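Local coordinates for protein PLP-Dependent L-Arginine Hydroxylase MppP (Streptomyces wadayamensis, PDB 6C9B) that uses pyridoxal 5'-phosphate to oxidise L-arginine, giving 4-hydroxy-2-ketoarginine and 2-ketoarginine as products, at residues B[309-314]-B[348-353]. Residues are numbered along the deposited sequence; the frame is centred on the assembly and turned at random.
Sequences VERVAF and DHMVRI. With EGV ((4S)-5-carbamimidamido-4-hydroxy-2-oxopentanoic acid), chain F.
I353 N donates to E310 O at 2.8 Å, with an N-H...O angle of 165°, and E310 N returns a bond to I353 O, between antiparallel strands 309-314 and 350-353. V312 and V351 repeat the reciprocal pair, and beyond the last bridge F314 N bonds to H349 O at 3.0 Å. That carbonyl oxygen also lies over one face of the F314 ring, whose edge meets V351 CG1 at 3.7 Å from CZ. On the R311, A313, M350 and R352 side of the sheet, M350 SD rests over the R311 guanidinium, 3.7 Å from NH1, while D302 takes R311 NE in a salt bridge. With CG anti to the backbone N (chi1 -161°) and a bend at chi3, the R352 chain extends alongside V309, whose CG1 sits over the centre of one guanidinium face, 3.6 Å from CZ. The product carboxylate meets the guanidinium edge-on, R352 NH1 binding EGV O12 at 2.8 Å and NH2 binding O11 at 3.0 Å. A26 O takes a further bond from NH1. Such a two-pronged arginine-carboxylate clamp, carried on a small-domain strand, is the classic substrate-recognition device of class-I, fold-type I aminotransferases.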
loop_
_atom_site.group_PDB
_atom_site.type_symbol
_atom_site.label_atom_id
_atom_site.label_comp_id
_atom_site.label_asym_id
_atom_site.label_seq_id
_atom_site.Cartn_x
_atom_site.Cartn_y
_atom_site.Cartn_z
ATOM N N VAL B 309 12.239 -12.741 15.031
ATOM C CA VAL B 309 11.245 -12.836 16.082
ATOM C C VAL B 309 11.477 -14.140 16.838
ATOM O O VAL B 309 12.044 -15.096 16.312
ATOM C CB VAL B 309 9.814 -12.751 15.527
ATOM C CG1 VAL B 309 9.600 -11.418 14.817
ATOM C CG2 VAL B 309 9.520 -13.930 14.537
ATOM N N GLU B 310 11.025 -14.166 18.093
ATOM C CA GLU B 310 11.305 -15.292 18.981
ATOM C C GLU B 310 10.061 -15.652 19.775
ATOM O O GLU B 310 9.545 -14.825 20.530
ATOM C CB GLU B 310 12.466 -14.942 19.934
ATOM C CG GLU B 310 12.797 -15.982 20.980
ATOM C CD GLU B 310 13.579 -17.182 20.440
ATOM O OE1 GLU B 310 13.761 -17.309 19.210
ATOM O OE2 GLU B 310 13.999 -18.014 21.263
ATOM N N ARG B 311 9.638 -16.908 19.677
ATOM C CA ARG B 311 8.546 -17.424 20.501
ATOM C C ARG B 311 9.076 -17.898 21.843
ATOM O O ARG B 311 10.144 -18.510 21.933
ATOM C CB ARG B 311 7.834 -18.592 19.816
ATOM C CG ARG B 311 7.155 -18.232 18.502
ATOM C CD ARG B 311 6.152 -19.304 18.120
ATOM N NE ARG B 311 6.792 -20.577 17.814
ATOM C CZ ARG B 311 6.115 -21.688 17.531
ATOM N NH1 ARG B 311 4.797 -21.658 17.553
ATOM N NH2 ARG B 311 6.747 -22.824 17.252
ATOM N N VAL B 312 8.306 -17.623 22.889
ATOM C CA VAL B 312 8.596 -18.094 24.234
ATOM C C VAL B 312 7.335 -18.780 24.756
ATOM O O VAL B 312 6.237 -18.227 24.649
ATOM C CB VAL B 312 9.035 -16.941 25.160
ATOM C CG1 VAL B 312 7.984 -15.907 25.259
ATOM C CG2 VAL B 312 9.378 -17.480 26.542
ATOM N N ALA B 313 7.482 -19.990 25.285
ATOM C CA ALA B 313 6.370 -20.750 25.829
ATOM C C ALA B 313 6.451 -20.787 27.342
ATOM O O ALA B 313 7.540 -20.754 27.929
ATOM C CB ALA B 313 6.360 -22.191 25.317
ATOM N N PHE B 314 5.295 -20.900 27.979
ATOM C CA PHE B 314 5.281 -20.996 29.429
ATOM C C PHE B 314 4.253 -22.035 29.841
ATOM O O PHE B 314 3.229 -22.219 29.178
ATOM C CB PHE B 314 4.990 -19.644 30.089
ATOM C CG PHE B 314 4.341 -18.687 29.196
ATOM C CD1 PHE B 314 2.975 -18.720 29.013
ATOM C CD2 PHE B 314 5.097 -17.778 28.481
ATOM C CE1 PHE B 314 2.369 -17.843 28.152
ATOM C CE2 PHE B 314 4.511 -16.911 27.623
ATOM C CZ PHE B 314 3.139 -16.935 27.456
ATOM N N ASP B 348 -1.984 -20.667 22.849
ATOM C CA ASP B 348 -2.462 -20.025 24.063
ATOM C C ASP B 348 -1.377 -19.851 25.109
ATOM O O ASP B 348 -1.540 -19.028 26.012
ATOM C CB ASP B 348 -3.608 -20.815 24.685
ATOM C CG ASP B 348 -4.918 -20.076 24.603
ATOM O OD1 ASP B 348 -4.927 -18.861 24.901
ATOM O OD2 ASP B 348 -5.934 -20.699 24.238
ATOM N N HIS B 349 -0.285 -20.603 25.025
ATOM C CA HIS B 349 0.728 -20.542 26.069
ATOM C C HIS B 349 2.050 -20.014 25.538
ATOM O O HIS B 349 3.103 -20.335 26.080
ATOM C CB HIS B 349 0.888 -21.913 26.720
ATOM C CG HIS B 349 -0.357 -22.374 27.411
ATOM N ND1 HIS B 349 -0.772 -21.849 28.618
ATOM C CD2 HIS B 349 -1.297 -23.279 27.050
ATOM C CE1 HIS B 349 -1.907 -22.424 28.976
ATOM N NE2 HIS B 349 -2.248 -23.292 28.041
ATOM N N MET B 350 1.996 -19.178 24.498
ATOM C CA MET B 350 3.180 -18.532 23.952
ATOM C C MET B 350 2.961 -17.037 23.747
ATOM O O MET B 350 1.841 -16.574 23.489
ATOM C CB MET B 350 3.578 -19.160 22.631
ATOM C CG MET B 350 4.065 -20.579 22.793
ATOM S SD MET B 350 4.471 -21.290 21.176
ATOM C CE MET B 350 2.859 -21.848 20.617
ATOM N N VAL B 351 4.060 -16.281 23.858
ATOM C CA VAL B 351 4.139 -14.920 23.336
ATOM C C VAL B 351 5.303 -14.852 22.361
ATOM O O VAL B 351 6.214 -15.682 22.379
ATOM C CB VAL B 351 4.317 -13.841 24.427
ATOM C CG1 VAL B 351 3.176 -13.867 25.402
ATOM C CG2 VAL B 351 5.603 -14.030 25.147
ATOM N N ARG B 352 5.286 -13.819 21.533
ATOM C CA ARG B 352 6.341 -13.578 20.556
ATOM C C ARG B 352 7.037 -12.269 20.890
ATOM O O ARG B 352 6.381 -11.273 21.204
ATOM C CB ARG B 352 5.789 -13.525 19.119
ATOM C CG ARG B 352 6.854 -13.736 18.065
ATOM C CD ARG B 352 6.370 -13.360 16.656
ATOM N NE ARG B 352 6.231 -11.907 16.531
ATOM C CZ ARG B 352 6.011 -11.263 15.381
ATOM N NH1 ARG B 352 5.905 -9.945 15.371
ATOM N NH2 ARG B 352 5.893 -11.931 14.236
ATOM N N ILE B 353 8.368 -12.285 20.825
ATOM C CA ILE B 353 9.235 -11.142 21.114
ATOM C C ILE B 353 9.957 -10.724 19.839
ATOM O O ILE B 353 10.518 -11.571 19.133
ATOM C CB ILE B 353 10.258 -11.509 22.203
ATOM C CG1 ILE B 353 9.538 -11.866 23.494
ATOM C CG2 ILE B 353 11.261 -10.394 22.440
ATOM C CD1 ILE B 353 10.478 -12.463 24.534
HETATM C C10 EGV F . 5.007 -9.010 12.179
HETATM C C02 EGV F . 2.125 -5.585 9.843
HETATM C C03 EGV F . 0.087 -6.197 8.536
HETATM C C06 EGV F . 3.138 -6.698 9.665
HETATM C C07 EGV F . 3.262 -7.425 11.022
HETATM C C09 EGV F . 4.146 -8.698 10.965
HETATM N N01 EGV F . 0.749 -6.057 9.793
HETATM N N04 EGV F . -1.256 -6.647 8.492
HETATM N N05 EGV F . 0.734 -5.945 7.417
HETATM O O08 EGV F . 4.351 -6.171 9.309
HETATM O O11 EGV F . 5.813 -9.913 12.058
HETATM O O12 EGV F . 4.902 -8.373 13.245
HETATM O O13 EGV F . 4.171 -9.446 9.992
#